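Local coordinates for kelch domain-containing protein (Colletotrichum graminicola M1.001, PDB 5C86) that oxidises alcohols as a galactose oxidase relative (family AA5), probably at a single copper centre that is empty in this apo model, at residues A[114-118]-A[141-147]; A[124-128]-A[456-460]; A[162-168]-A[195-201]; A[169-174]-A[242-248]. All coordinates share one frame; numbering follows the deposited sequence.

How the contacts relate
All four contacts involve the Kelch propeller, but they sit at different depths. Contact 2 is buried, its centre about 13 Å from the centre of the chain; there the C-terminal domain meets the end of strand 122-125 by apolar packing, with no bond across. The centres of contacts 1, 3 and 4 lie about 20 to 22 Å from that point. Contact 3 is buried all the same, a loop against a strand, and mixes a tyrosine bond with water bridges. Contacts 1 and 4 are partly buried: the first is ionic and rich in hydrogen bonds, the second joins loops through an aromatic pair and waters, beside the copper-site residues. Contact 1 touches contact 3 through backbone, while contacts 3 and 4 share the loop between strands 155-158 and 181-183.

Contact 1. Residues A[114-118]-A[141-147]; sequences MQISR and AGTRNGE
Arg118 and Glu147 form a buried salt bridge of a Kelch blade, tying the segment that leads into strand 122-125 to the start of strand 147-150. Arg118 NH2 gives a hydrogen to Glu147 OE1 at 2.8 Å, on the lone pair facing away from OE2, with the guanidinium and carboxylate planes 67° apart. OE1 also takes Ile116 N at 2.9 Å from the syn side, tilted out of the carboxylate plane, while OE2 receives Gln115 N at 2.7 Å, so each carboxylate oxygen is held by backbone. Glu147 reaches this far because it is extended beyond CG, chi2 180°.

The blade's second link is end-on: Arg118 NH1 and NH2 both grip Asn145 O, at 3.0 and 2.9 Å, with that oxygen in the guanidinium plane. Arg118 bends at chi3 (86°), and its NE bonds to Ile116 O, which lies well out of the guanidinium plane. Gly135, in the glycine pair after strand 131-134 that is a Kelch signature, accepts from NH1 as well. Beside the salt bridge, Ile116 CG2 packs 3.5 Å from Ala141 O, and a water joins Ser117 N to Ala141 O. Arg144 NH1 donates to Gly142 O within its own segment, with Arg144 CD 3.4 Å from Ser117 O.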
loop_
_atom_site.group_PDB
_atom_site.type_symbol
_atom_site.label_atom_id
_atom_site.label_comp_id
_atom_site.label_asym_id
_atom_site.label_seq_id
_atom_site.Cartn_x
_atom_site.Cartn_y
_atom_site.Cartn_z
ATOM N N MET A 114 -8.771 -19.315 5.992
ATOM C CA MET A 114 -9.792 -18.400 6.492
ATOM C C MET A 114 -11.126 -19.092 6.818
ATOM O O MET A 114 -11.368 -20.183 6.249
ATOM C CB MET A 114 -10.037 -17.255 5.482
ATOM C CG MET A 114 -8.894 -16.227 5.392
ATOM S SD MET A 114 -9.243 -14.992 4.111
ATOM C CE MET A 114 -9.156 -15.863 2.595
ATOM N N GLN A 115 -11.860 -18.487 7.725
ATOM C CA GLN A 115 -13.241 -18.929 8.067
ATOM C C GLN A 115 -14.190 -18.756 6.904
ATOM O O GLN A 115 -15.128 -19.553 6.774
ATOM C CB GLN A 115 -13.785 -18.234 9.267
ATOM C CG GLN A 115 -12.978 -18.600 10.514
ATOM C CD GLN A 115 -13.264 -20.048 10.921
ATOM O OE1 GLN A 115 -12.394 -20.910 10.853
ATOM N NE2 GLN A 115 -14.529 -20.307 11.227
ATOM N N ILE A 116 -14.006 -17.687 6.107
ATOM C CA ILE A 116 -14.877 -17.402 4.955
ATOM C C ILE A 116 -13.988 -17.206 3.766
ATOM O O ILE A 116 -13.120 -16.257 3.805
ATOM C CB ILE A 116 -15.726 -16.164 5.184
ATOM C CG1 ILE A 116 -16.493 -16.276 6.502
ATOM C CG2 ILE A 116 -16.637 -15.874 3.993
ATOM C CD1 ILE A 116 -17.091 -15.040 7.124
ATOM N N SER A 117 -14.116 -18.029 2.739
ATOM C CA SER A 117 -13.298 -17.923 1.554
ATOM C C SER A 117 -13.691 -16.648 0.775
ATOM O O SER A 117 -14.857 -16.228 0.794
ATOM C CB SER A 117 -13.363 -19.166 0.663
ATOM O OG SER A 117 -14.690 -19.442 0.256
ATOM N N ARG A 118 -12.703 -16.051 0.097
ATOM C CA ARG A 118 -12.916 -14.680 -0.417
ATOM C C ARG A 118 -11.837 -14.328 -1.404
ATOM O O ARG A 118 -10.799 -14.953 -1.446
ATOM C CB ARG A 118 -12.959 -13.666 0.676
ATOM C CG ARG A 118 -11.707 -13.665 1.552
ATOM C CD ARG A 118 -11.912 -12.724 2.670
ATOM N NE ARG A 118 -12.599 -13.289 3.858
ATOM C CZ ARG A 118 -13.510 -12.710 4.594
ATOM N NH1 ARG A 118 -14.072 -11.518 4.302
ATOM N NH2 ARG A 118 -13.923 -13.243 5.742
ATOM N N ALA A 141 -17.339 -17.758 -0.994
ATOM C CA ALA A 141 -18.696 -18.200 -0.748
ATOM C C ALA A 141 -19.182 -17.665 0.574
ATOM O O ALA A 141 -18.412 -17.559 1.516
ATOM C CB ALA A 141 -18.681 -19.738 -0.733
ATOM N N GLY A 142 -20.446 -17.319 0.661
ATOM C CA GLY A 142 -21.074 -16.793 1.850
ATOM C C GLY A 142 -20.894 -15.290 2.003
ATOM O O GLY A 142 -20.029 -14.703 1.321
ATOM N N THR A 143 -21.712 -14.664 2.825
ATOM C CA THR A 143 -21.619 -13.236 3.126
ATOM C C THR A 143 -20.195 -12.999 3.605
ATOM O O THR A 143 -19.723 -13.657 4.550
ATOM C CB THR A 143 -22.581 -12.817 4.237
ATOM O OG1 THR A 143 -23.916 -13.172 3.834
ATOM C CG2 THR A 143 -22.631 -11.322 4.487
ATOM N N ARG A 144 -19.499 -12.058 2.950
ATOM C CA ARG A 144 -18.071 -11.894 3.235
ATOM C C ARG A 144 -17.791 -10.984 4.442
ATOM O O ARG A 144 -17.134 -9.945 4.372
ATOM C CB ARG A 144 -17.372 -11.393 1.974
ATOM C CG ARG A 144 -17.658 -12.230 0.715
ATOM C CD ARG A 144 -17.062 -13.669 0.629
ATOM N NE ARG A 144 -16.931 -14.057 -0.810
ATOM C CZ ARG A 144 -17.942 -14.340 -1.611
ATOM N NH1 ARG A 144 -19.156 -14.473 -1.093
ATOM N NH2 ARG A 144 -17.741 -14.560 -2.904
ATOM N N ASN A 145 -18.237 -11.400 5.606
ATOM C CA ASN A 145 -18.080 -10.710 6.825
ATOM C C ASN A 145 -16.648 -10.703 7.373
ATOM O O ASN A 145 -15.755 -11.301 6.785
ATOM C CB ASN A 145 -19.069 -11.232 7.885
ATOM C CG ASN A 145 -20.497 -11.000 7.498
ATOM O OD1 ASN A 145 -20.871 -9.926 7.049
ATOM N ND2 ASN A 145 -21.359 -11.974 7.785
ATOM N N GLY A 146 -16.476 -9.908 8.428
ATOM C CA GLY A 146 -15.129 -9.701 8.994
ATOM C C GLY A 146 -14.587 -10.848 9.766
ATOM O O GLY A 146 -15.356 -11.568 10.450
ATOM N N GLU A 147 -13.270 -11.097 9.649
ATOM C CA GLU A 147 -12.603 -12.076 10.440
ATOM C C GLU A 147 -11.207 -11.588 10.749
ATOM O O GLU A 147 -10.658 -10.724 10.028
ATOM C CB GLU A 147 -12.601 -13.435 9.819
ATOM C CG GLU A 147 -11.885 -13.646 8.464
ATOM C CD GLU A 147 -12.005 -15.079 8.029
ATOM O OE1 GLU A 147 -12.621 -15.331 6.976
ATOM O OE2 GLU A 147 -11.431 -15.959 8.707
HETATM O O HOH W 1 -16.729 -19.462 2.478
#

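Contact 2. Residues A[124-128]-A[456-460]; sequences CTTSE and AIPGY
Ser127 and Ile457 bring the two backbones together, with their CA atoms 5.1 Å apart, at a point where neither chain is in a strand. Strand 122-125 has just ended in a turn, and 456-458 leads into strand 459-466; no hydrogen bond crosses between them. Thr126 shapes the turn: its OG1 accepts from Glu128 N at 3.2 Å, an ST turn, and from Lys130 N.

Ile457 and Pro458 do the touching from their side. Both methyl ends of Ile457 reach Thr125 O. CG2 lies 3.6 Å from that oxygen and 3.9 Å from Thr125 CG2, the two side chains meeting at a slant. With chi1 and chi2 near -60°, CD1 folds round and goes on to Ser127 N, 3.7 Å away. Pro458 adds its ring beside the turn: CD sits 3.7 Å from Thr126 O and 3.8 Å from Ser127 O.

The polar ends are satisfied by surrounding elements: Thr125 OG1 by Leu78 O on strand 75-78, Ser127 OG by Gly187 N, and Pro458 O by Arg417 of strand 412-422. Here the C-terminal domain, of the galactose oxidase early-set family, lies against strands 122-125 and 181-183 of adjacent blades, probably the inner strands, as in other propellers.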
loop_
_atom_site.group_PDB
_atom_site.type_symbol
_atom_site.label_atom_id
_atom_site.label_comp_id
_atom_site.label_asym_id
_atom_site.label_seq_id
_atom_site.Cartn_x
_atom_site.Cartn_y
_atom_site.Cartn_z
ATOM N N CYS A 124 -5.699 -5.925 6.583
ATOM C CA CYS A 124 -4.774 -4.999 7.249
ATOM C C CYS A 124 -4.276 -5.544 8.566
ATOM O O CYS A 124 -4.970 -6.267 9.285
ATOM C CB CYS A 124 -5.465 -3.637 7.483
ATOM S SG CYS A 124 -6.945 -3.642 8.573
ATOM N N THR A 125 -3.076 -5.097 8.925
ATOM C CA THR A 125 -2.417 -5.405 10.138
ATOM C C THR A 125 -2.915 -4.445 11.175
ATOM O O THR A 125 -2.793 -3.219 11.052
ATOM C CB THR A 125 -0.923 -5.335 9.987
ATOM O OG1 THR A 125 -0.528 -6.260 8.999
ATOM C CG2 THR A 125 -0.223 -5.755 11.253
ATOM N N THR A 126 -3.389 -4.960 12.325
ATOM C CA THR A 126 -3.925 -4.094 13.336
ATOM C C THR A 126 -2.838 -3.675 14.353
ATOM O O THR A 126 -1.713 -4.178 14.330
ATOM C CB THR A 126 -5.106 -4.745 14.129
ATOM O OG1 THR A 126 -4.531 -5.748 15.010
ATOM C CG2 THR A 126 -6.042 -5.394 13.181
ATOM N N SER A 127 -3.242 -2.792 15.242
ATOM C CA SER A 127 -2.339 -2.337 16.321
ATOM C C SER A 127 -1.849 -3.493 17.194
ATOM O O SER A 127 -0.833 -3.404 17.873
ATOM C CB SER A 127 -3.012 -1.312 17.158
ATOM O OG SER A 127 -4.162 -1.817 17.882
ATOM N N GLU A 128 -2.622 -4.578 17.231
ATOM C CA GLU A 128 -2.248 -5.808 17.950
ATOM C C GLU A 128 -1.397 -6.755 17.198
ATOM O O GLU A 128 -1.024 -7.827 17.705
ATOM C CB GLU A 128 -3.527 -6.538 18.466
ATOM C CG GLU A 128 -4.365 -5.706 19.365
ATOM C CD GLU A 128 -5.647 -6.438 19.872
ATOM O OE1 GLU A 128 -6.196 -7.269 19.103
ATOM O OE2 GLU A 128 -6.110 -6.109 21.030
ATOM N N ALA A 456 1.916 3.646 15.126
ATOM C CA ALA A 456 3.036 2.852 14.708
ATOM C C ALA A 456 2.616 1.412 14.726
ATOM O O ALA A 456 2.904 0.605 15.634
ATOM C CB ALA A 456 4.182 3.087 15.657
ATOM N N ILE A 457 1.851 1.051 13.707
ATOM C CA ILE A 457 1.463 -0.357 13.510
ATOM C C ILE A 457 2.742 -1.217 13.492
ATOM O O ILE A 457 3.702 -0.881 12.847
ATOM C CB ILE A 457 0.680 -0.515 12.188
ATOM C CG1 ILE A 457 -0.634 0.286 12.141
ATOM C CG2 ILE A 457 0.473 -1.986 11.908
ATOM C CD1 ILE A 457 -1.683 -0.160 13.160
ATOM N N PRO A 458 2.769 -2.338 14.233
ATOM C CA PRO A 458 3.952 -3.166 14.236
ATOM C C PRO A 458 4.409 -3.622 12.892
ATOM O O PRO A 458 3.586 -3.786 11.957
ATOM C CB PRO A 458 3.570 -4.384 15.077
ATOM C CG PRO A 458 2.395 -3.989 15.773
ATOM C CD PRO A 458 1.670 -2.872 15.063
ATOM N N GLY A 459 5.692 -3.825 12.766
ATOM C CA GLY A 459 6.256 -4.285 11.533
ATOM C C GLY A 459 7.422 -3.453 11.063
ATOM O O GLY A 459 7.901 -2.556 11.748
ATOM N N TYR A 460 7.852 -3.716 9.855
ATOM C CA TYR A 460 8.975 -3.069 9.256
ATOM C C TYR A 460 8.638 -1.706 8.667
ATOM O O TYR A 460 7.573 -1.496 8.057
ATOM C CB TYR A 460 9.656 -3.887 8.180
ATOM C CG TYR A 460 10.710 -4.863 8.674
ATOM C CD1 TYR A 460 10.353 -6.103 9.161
ATOM C CD2 TYR A 460 11.977 -4.446 8.837
ATOM C CE1 TYR A 460 11.300 -6.976 9.641
ATOM C CE2 TYR A 460 12.934 -5.283 9.322
ATOM C CZ TYR A 460 12.582 -6.534 9.716
ATOM O OH TYR A 460 13.615 -7.372 10.172
#

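Contact 3. Residues A[162-168]-A[195-201]; sequences CPVKPLV and SKKMNWY
Pro166 O is approached by three groups: the amide of Asn199 and two waters. Asn199 ND2 makes a weak, bent bond to it at 3.2 Å (120°); the stronger partner of ND2 is Gln191 OE1. The waters donate to the carbonyl at 2.7 and 2.8 Å. The nearer water also donates to Val168 O and accepts from Ser195 OG, knitting the end of the 3-10 turn 165-167 to the residues just before strand 197-202. One modelled conformer of Lys197 brings NZ to both waters, a less certain link. A third water passes from Leu167 O to Ser195 N.

At the other end the Tyr201 hydroxyl donates to Pro163 O at 2.8 Å, in the carbonyl plane, and that oxygen also lies near the plane of the ring. Tyr201 CG lies anti to its own carbonyl carbon (chi1 -69°), which brings the ring to the loop, CD1 3.6 Å from Cys162 CB; Cys162 SG sits at the ring edge, 5.2 Å from the centroid, a sulfur-aromatic contact. Leu167 crosses the phenol at about a right angle, CD2 standing 3.7 Å from Tyr201 OH. Pro166 CB packs against the Asn199 amide, 3.5 Å from OD1.

Behind these side chains stand Gln191 of strand 188-191, Asn209 of strand 208-214 and Ile134 of strand 131-134, so the loop from one propeller blade is laid across the third strand of the next.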
loop_
_atom_site.group_PDB
_atom_site.type_symbol
_atom_site.label_atom_id
_atom_site.label_comp_id
_atom_site.label_asym_id
_atom_site.label_seq_id
_atom_site.Cartn_x
_atom_site.Cartn_y
_atom_site.Cartn_z
ATOM N N CYS A 162 -18.559 -7.500 13.316
ATOM C CA CYS A 162 -17.960 -6.861 12.080
ATOM C C CYS A 162 -18.542 -7.386 10.773
ATOM O O CYS A 162 -17.863 -8.014 9.989
ATOM C CB CYS A 162 -16.450 -7.076 12.066
ATOM S SG CYS A 162 -15.563 -6.488 13.519
ATOM N N PRO A 163 -19.841 -7.123 10.543
ATOM C CA PRO A 163 -20.513 -7.455 9.359
ATOM C C PRO A 163 -20.039 -6.589 8.219
ATOM O O PRO A 163 -19.696 -5.411 8.421
ATOM C CB PRO A 163 -21.979 -7.066 9.694
ATOM C CG PRO A 163 -21.886 -5.964 10.644
ATOM C CD PRO A 163 -20.731 -6.428 11.501
ATOM N N VAL A 164 -20.054 -7.147 7.026
ATOM C CA VAL A 164 -19.718 -6.380 5.855
ATOM C C VAL A 164 -20.806 -5.416 5.411
ATOM O O VAL A 164 -20.526 -4.444 4.695
ATOM C CB VAL A 164 -19.234 -7.303 4.707
ATOM C CG1 VAL A 164 -20.373 -8.073 4.077
ATOM C CG2 VAL A 164 -18.478 -6.520 3.662
ATOM N N LYS A 165 -22.095 -5.688 5.720
ATOM C CA LYS A 165 -23.156 -4.862 5.192
ATOM C C LYS A 165 -22.953 -3.374 5.229
ATOM O O LYS A 165 -23.173 -2.717 4.182
ATOM C CB LYS A 165 -24.523 -5.207 5.837
ATOM C CG LYS A 165 -25.741 -4.555 5.176
ATOM C CD LYS A 165 -27.027 -5.064 5.944
ATOM C CE LYS A 165 -28.273 -4.331 5.517
ATOM N NZ LYS A 165 -28.499 -4.521 4.061
ATOM N N PRO A 166 -22.489 -2.777 6.389
ATOM C CA PRO A 166 -22.382 -1.316 6.482
ATOM C C PRO A 166 -21.477 -0.696 5.380
ATOM O O PRO A 166 -21.669 0.441 5.050
ATOM C CB PRO A 166 -21.789 -1.051 7.890
ATOM C CG PRO A 166 -22.107 -2.272 8.641
ATOM C CD PRO A 166 -22.201 -3.411 7.688
ATOM N N LEU A 167 -20.480 -1.445 4.917
ATOM C CA LEU A 167 -19.520 -0.845 3.894
ATOM C C LEU A 167 -19.914 -1.150 2.481
ATOM O O LEU A 167 -19.317 -0.580 1.565
ATOM C CB LEU A 167 -18.104 -1.333 4.177
ATOM C CG LEU A 167 -17.744 -2.817 3.964
ATOM C CD1 LEU A 167 -17.656 -3.259 2.522
ATOM C CD2 LEU A 167 -16.420 -3.101 4.669
ATOM N N VAL A 168 -20.968 -1.929 2.194
ATOM C CA VAL A 168 -21.199 -2.316 0.810
ATOM C C VAL A 168 -21.656 -1.086 0.010
ATOM O O VAL A 168 -22.506 -0.286 0.408
ATOM C CB VAL A 168 -22.241 -3.450 0.770
ATOM C CG1 VAL A 168 -22.644 -3.844 -0.635
ATOM C CG2 VAL A 168 -21.776 -4.653 1.567
ATOM N N SER A 195 -17.205 2.973 -0.421
ATOM C CA SER A 195 -18.574 3.518 -0.165
ATOM C C SER A 195 -18.418 4.905 0.465
ATOM O O SER A 195 -17.535 5.145 1.268
ATOM C CB SER A 195 -19.267 2.640 0.855
ATOM O OG SER A 195 -20.555 3.174 1.173
ATOM N N LYS A 196 -19.368 5.778 0.196
ATOM C CA LYS A 196 -19.415 7.073 0.783
ATOM C C LYS A 196 -19.737 6.989 2.271
ATOM O O LYS A 196 -19.442 7.956 2.991
ATOM C CB LYS A 196 -20.444 8.003 0.066
ATOM C CG LYS A 196 -21.862 7.552 0.186
ATOM C CD LYS A 196 -22.650 8.307 -0.883
ATOM C CE LYS A 196 -24.090 7.962 -0.945
ATOM N NZ LYS A 196 -24.586 8.567 -2.241
ATOM N N LYS A 197 -20.302 5.891 2.742
ATOM C CA LYS A 197 -20.526 5.617 4.154
ATOM C C LYS A 197 -19.294 4.973 4.767
ATOM O O LYS A 197 -18.948 3.833 4.414
ATOM C CB LYS A 197 -21.693 4.661 4.333
ATOM C CG LYS A 197 -23.002 5.341 3.981
ATOM C CD LYS A 197 -24.172 4.386 4.058
ATOM C CE LYS A 197 -24.371 3.556 2.820
ATOM N NZ LYS A 197 -24.690 2.128 3.155
ATOM N N MET A 198 -18.607 5.725 5.644
ATOM C CA MET A 198 -17.453 5.206 6.374
ATOM C C MET A 198 -17.880 4.569 7.690
ATOM O O MET A 198 -18.849 5.033 8.296
ATOM C CB MET A 198 -16.475 6.339 6.666
ATOM C CG MET A 198 -16.153 7.194 5.446
ATOM S SD MET A 198 -14.831 8.391 5.679
ATOM C CE MET A 198 -15.570 9.542 6.833
ATOM N N ASN A 199 -17.140 3.600 8.164
ATOM C CA ASN A 199 -17.515 2.802 9.352
ATOM C C ASN A 199 -16.298 2.462 10.143
ATOM O O ASN A 199 -15.260 2.054 9.584
ATOM C CB ASN A 199 -18.177 1.551 8.939
ATOM C CG ASN A 199 -19.556 1.799 8.312
ATOM O OD1 ASN A 199 -20.551 2.000 9.047
ATOM N ND2 ASN A 199 -19.620 1.890 7.021
ATOM N N TRP A 200 -16.432 2.543 11.468
ATOM C CA TRP A 200 -15.459 1.967 12.333
ATOM C C TRP A 200 -15.733 0.522 12.634
ATOM O O TRP A 200 -16.890 0.170 12.787
ATOM C CB TRP A 200 -15.465 2.728 13.669
ATOM C CG TRP A 200 -14.929 4.057 13.650
ATOM C CD1 TRP A 200 -15.601 5.226 13.672
ATOM C CD2 TRP A 200 -13.520 4.403 13.598
ATOM N NE1 TRP A 200 -14.730 6.282 13.679
ATOM C CE2 TRP A 200 -13.450 5.782 13.625
ATOM C CE3 TRP A 200 -12.335 3.663 13.546
ATOM C CZ2 TRP A 200 -12.239 6.478 13.541
ATOM C CZ3 TRP A 200 -11.120 4.387 13.497
ATOM C CH2 TRP A 200 -11.114 5.755 13.509
ATOM N N TYR A 201 -14.683 -0.304 12.682
ATOM C CA TYR A 201 -14.707 -1.676 13.110
ATOM C C TYR A 201 -13.751 -1.833 14.263
ATOM O O TYR A 201 -12.696 -1.157 14.341
ATOM C CB TYR A 201 -14.307 -2.640 12.031
ATOM C CG TYR A 201 -15.321 -2.734 10.902
ATOM C CD1 TYR A 201 -16.343 -3.657 10.980
ATOM C CD2 TYR A 201 -15.283 -1.906 9.785
ATOM C CE1 TYR A 201 -17.296 -3.755 9.968
ATOM C CE2 TYR A 201 -16.226 -2.000 8.788
ATOM C CZ TYR A 201 -17.255 -2.919 8.885
ATOM O OH TYR A 201 -18.219 -3.087 7.893
HETATM O O HOH W 2 -22.002 1.455 2.551
HETATM O O HOH W 3 -23.779 1.857 6.253
HETATM O O HOH W 4 -16.881 0.424 0.832
#

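Contact 4. Residues A[169-174]-A[242-248]; sequences MQRGMF and GKGYTGY
Phe174 and Tyr245 make an edge-to-face (T-shaped) pair between two propeller loops, beside the copper site. The edge of Phe174 points at the face of Tyr245, centroids 5.3 Å apart and planes at 83°, with Phe174 CD2 nearest, 3.8 Å from Tyr245 CE2. Tyr245 turns its ring there because CG lies roughly opposite the backbone N, chi1 -152°; its CB then rests 3.5 Å from Met173 O. Arg171 and Lys243 run side by side despite like charge, Lys243 CD resting over one guanidinium face, while Met169 CE reaches 3.3 Å from Lys243 O. Tyr248 crosses the Arg171 chain at about a right angle, its OH 3.3 Å from Arg171 CD.

No direct hydrogen bond crosses; three waters bridge the loops. One donates to Arg171 O and Met173 O, both at 2.8 Å, and weakly takes Tyr245 N. A second runs from Arg171 NH1 to Lys243 O, lying in the guanidinium plane at its edge. The third accepts from Met173 N and Thr246 N.

Further out is Tyr120, a copper ligand in the metal-bound protein: Phe174 meets it edge-to-face, and the Tyr245 side chain touches it too. Tyr245 OH is hydrogen-bonded to both Tyr334 OH and His178 NE2.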
loop_
_atom_site.group_PDB
_atom_site.type_symbol
_atom_site.label_atom_id
_atom_site.label_comp_id
_atom_site.label_asym_id
_atom_site.label_seq_id
_atom_site.Cartn_x
_atom_site.Cartn_y
_atom_site.Cartn_z
ATOM N N MET A 169 -21.098 -0.928 -1.201
ATOM C CA MET A 169 -21.495 0.167 -2.079
ATOM C C MET A 169 -22.919 -0.061 -2.623
ATOM O O MET A 169 -23.421 -1.174 -2.626
ATOM C CB MET A 169 -20.582 0.212 -3.296
ATOM C CG MET A 169 -19.124 0.347 -2.920
ATOM S SD MET A 169 -18.313 1.563 -3.915
ATOM C CE MET A 169 -19.011 1.442 -5.569
ATOM N N GLN A 170 -23.481 1.012 -3.162
ATOM C CA GLN A 170 -24.871 0.970 -3.635
ATOM C C GLN A 170 -25.023 0.178 -4.934
ATOM O O GLN A 170 -26.049 -0.422 -5.130
ATOM C CB GLN A 170 -25.380 2.419 -3.818
ATOM C CG GLN A 170 -25.713 3.226 -2.581
ATOM C CD GLN A 170 -26.462 4.540 -2.875
ATOM O OE1 GLN A 170 -27.084 4.706 -3.924
ATOM N NE2 GLN A 170 -26.399 5.471 -1.939
ATOM N N ARG A 171 -24.018 0.154 -5.795
ATOM C CA ARG A 171 -24.114 -0.327 -7.164
ATOM C C ARG A 171 -22.883 -1.137 -7.548
ATOM O O ARG A 171 -21.776 -0.938 -6.993
ATOM C CB ARG A 171 -24.121 0.859 -8.176
ATOM C CG ARG A 171 -25.161 1.938 -7.906
ATOM C CD ARG A 171 -24.848 3.158 -8.789
ATOM N NE ARG A 171 -25.579 4.389 -8.509
ATOM C CZ ARG A 171 -25.344 5.257 -7.515
ATOM N NH1 ARG A 171 -24.389 5.101 -6.582
ATOM N NH2 ARG A 171 -26.113 6.337 -7.462
ATOM N N GLY A 172 -23.061 -1.916 -8.597
ATOM C CA GLY A 172 -21.972 -2.479 -9.381
ATOM C C GLY A 172 -21.461 -3.794 -8.811
ATOM O O GLY A 172 -21.931 -4.315 -7.790
ATOM N N MET A 173 -20.479 -4.304 -9.535
ATOM C CA MET A 173 -19.777 -5.554 -9.203
ATOM C C MET A 173 -18.941 -5.427 -7.961
ATOM O O MET A 173 -18.457 -4.348 -7.619
ATOM C CB MET A 173 -18.827 -5.952 -10.346
ATOM C CG MET A 173 -19.592 -6.159 -11.602
ATOM S SD MET A 173 -18.578 -5.752 -13.010
ATOM C CE MET A 173 -16.979 -6.525 -12.646
ATOM N N PHE A 174 -18.782 -6.554 -7.286
ATOM C CA PHE A 174 -17.925 -6.681 -6.096
ATOM C C PHE A 174 -18.109 -5.491 -5.149
ATOM O O PHE A 174 -17.105 -4.867 -4.739
ATOM C CB PHE A 174 -16.462 -6.809 -6.525
ATOM C CG PHE A 174 -16.242 -7.857 -7.620
ATOM C CD1 PHE A 174 -16.782 -9.112 -7.504
ATOM C CD2 PHE A 174 -15.533 -7.531 -8.743
ATOM C CE1 PHE A 174 -16.586 -10.052 -8.538
ATOM C CE2 PHE A 174 -15.281 -8.466 -9.734
ATOM C CZ PHE A 174 -15.814 -9.714 -9.621
ATOM N N GLY A 242 -14.929 5.402 -8.768
ATOM C CA GLY A 242 -16.192 5.456 -9.513
ATOM C C GLY A 242 -17.376 4.930 -8.739
ATOM O O GLY A 242 -17.261 4.091 -7.838
ATOM N N LYS A 243 -18.601 5.311 -9.168
ATOM C CA LYS A 243 -19.828 4.852 -8.479
ATOM C C LYS A 243 -20.135 3.386 -8.635
ATOM O O LYS A 243 -20.931 2.837 -7.909
ATOM C CB LYS A 243 -21.034 5.666 -8.951
ATOM C CG LYS A 243 -21.087 7.074 -8.524
ATOM C CD LYS A 243 -22.390 7.736 -9.058
ATOM C CE LYS A 243 -22.216 8.244 -10.464
ATOM N NZ LYS A 243 -23.550 8.713 -10.952
ATOM N N GLY A 244 -19.412 2.707 -9.517
ATOM C CA GLY A 244 -19.397 1.288 -9.636
ATOM C C GLY A 244 -18.045 0.787 -10.044
ATOM O O GLY A 244 -17.228 1.565 -10.508
ATOM N N TYR A 245 -17.866 -0.508 -9.938
ATOM C CA TYR A 245 -16.587 -1.141 -10.349
ATOM C C TYR A 245 -16.244 -0.832 -11.788
ATOM O O TYR A 245 -15.091 -0.580 -12.149
ATOM C CB TYR A 245 -16.626 -2.646 -10.066
ATOM C CG TYR A 245 -15.303 -3.306 -9.806
ATOM C CD1 TYR A 245 -14.371 -3.564 -10.821
ATOM C CD2 TYR A 245 -14.960 -3.677 -8.551
ATOM C CE1 TYR A 245 -13.129 -4.123 -10.505
ATOM C CE2 TYR A 245 -13.776 -4.257 -8.228
ATOM C CZ TYR A 245 -12.831 -4.477 -9.189
ATOM O OH TYR A 245 -11.621 -5.046 -8.919
ATOM N N THR A 246 -17.271 -0.852 -12.649
ATOM C CA THR A 246 -17.126 -0.507 -14.047
ATOM C C THR A 246 -18.342 0.250 -14.484
ATOM O O THR A 246 -19.389 0.301 -13.808
ATOM C CB THR A 246 -17.007 -1.750 -14.974
ATOM O OG1 THR A 246 -18.215 -2.514 -14.887
ATOM C CG2 THR A 246 -15.834 -2.598 -14.621
ATOM N N GLY A 247 -18.179 0.842 -15.617
ATOM C CA GLY A 247 -19.311 1.451 -16.319
ATOM C C GLY A 247 -19.565 2.925 -16.100
ATOM O O GLY A 247 -20.399 3.521 -16.805
ATOM N N TYR A 248 -18.876 3.535 -15.166
ATOM C CA TYR A 248 -19.009 4.954 -14.894
ATOM C C TYR A 248 -17.716 5.676 -15.134
ATOM O O TYR A 248 -16.647 5.097 -15.115
ATOM C CB TYR A 248 -19.337 5.134 -13.425
ATOM C CG TYR A 248 -20.676 4.589 -13.027
ATOM C CD1 TYR A 248 -21.812 5.387 -13.166
ATOM C CD2 TYR A 248 -20.817 3.313 -12.612
ATOM C CE1 TYR A 248 -23.062 4.889 -12.817
ATOM C CE2 TYR A 248 -22.050 2.802 -12.237
ATOM C CZ TYR A 248 -23.154 3.597 -12.382
ATOM O OH TYR A 248 -24.367 3.091 -12.027
HETATM O O HOH W 5 -19.162 -1.685 -7.493
HETATM O O HOH W 6 -22.598 3.136 -6.059
HETATM O O HOH W 7 -19.755 -2.803 -12.128
#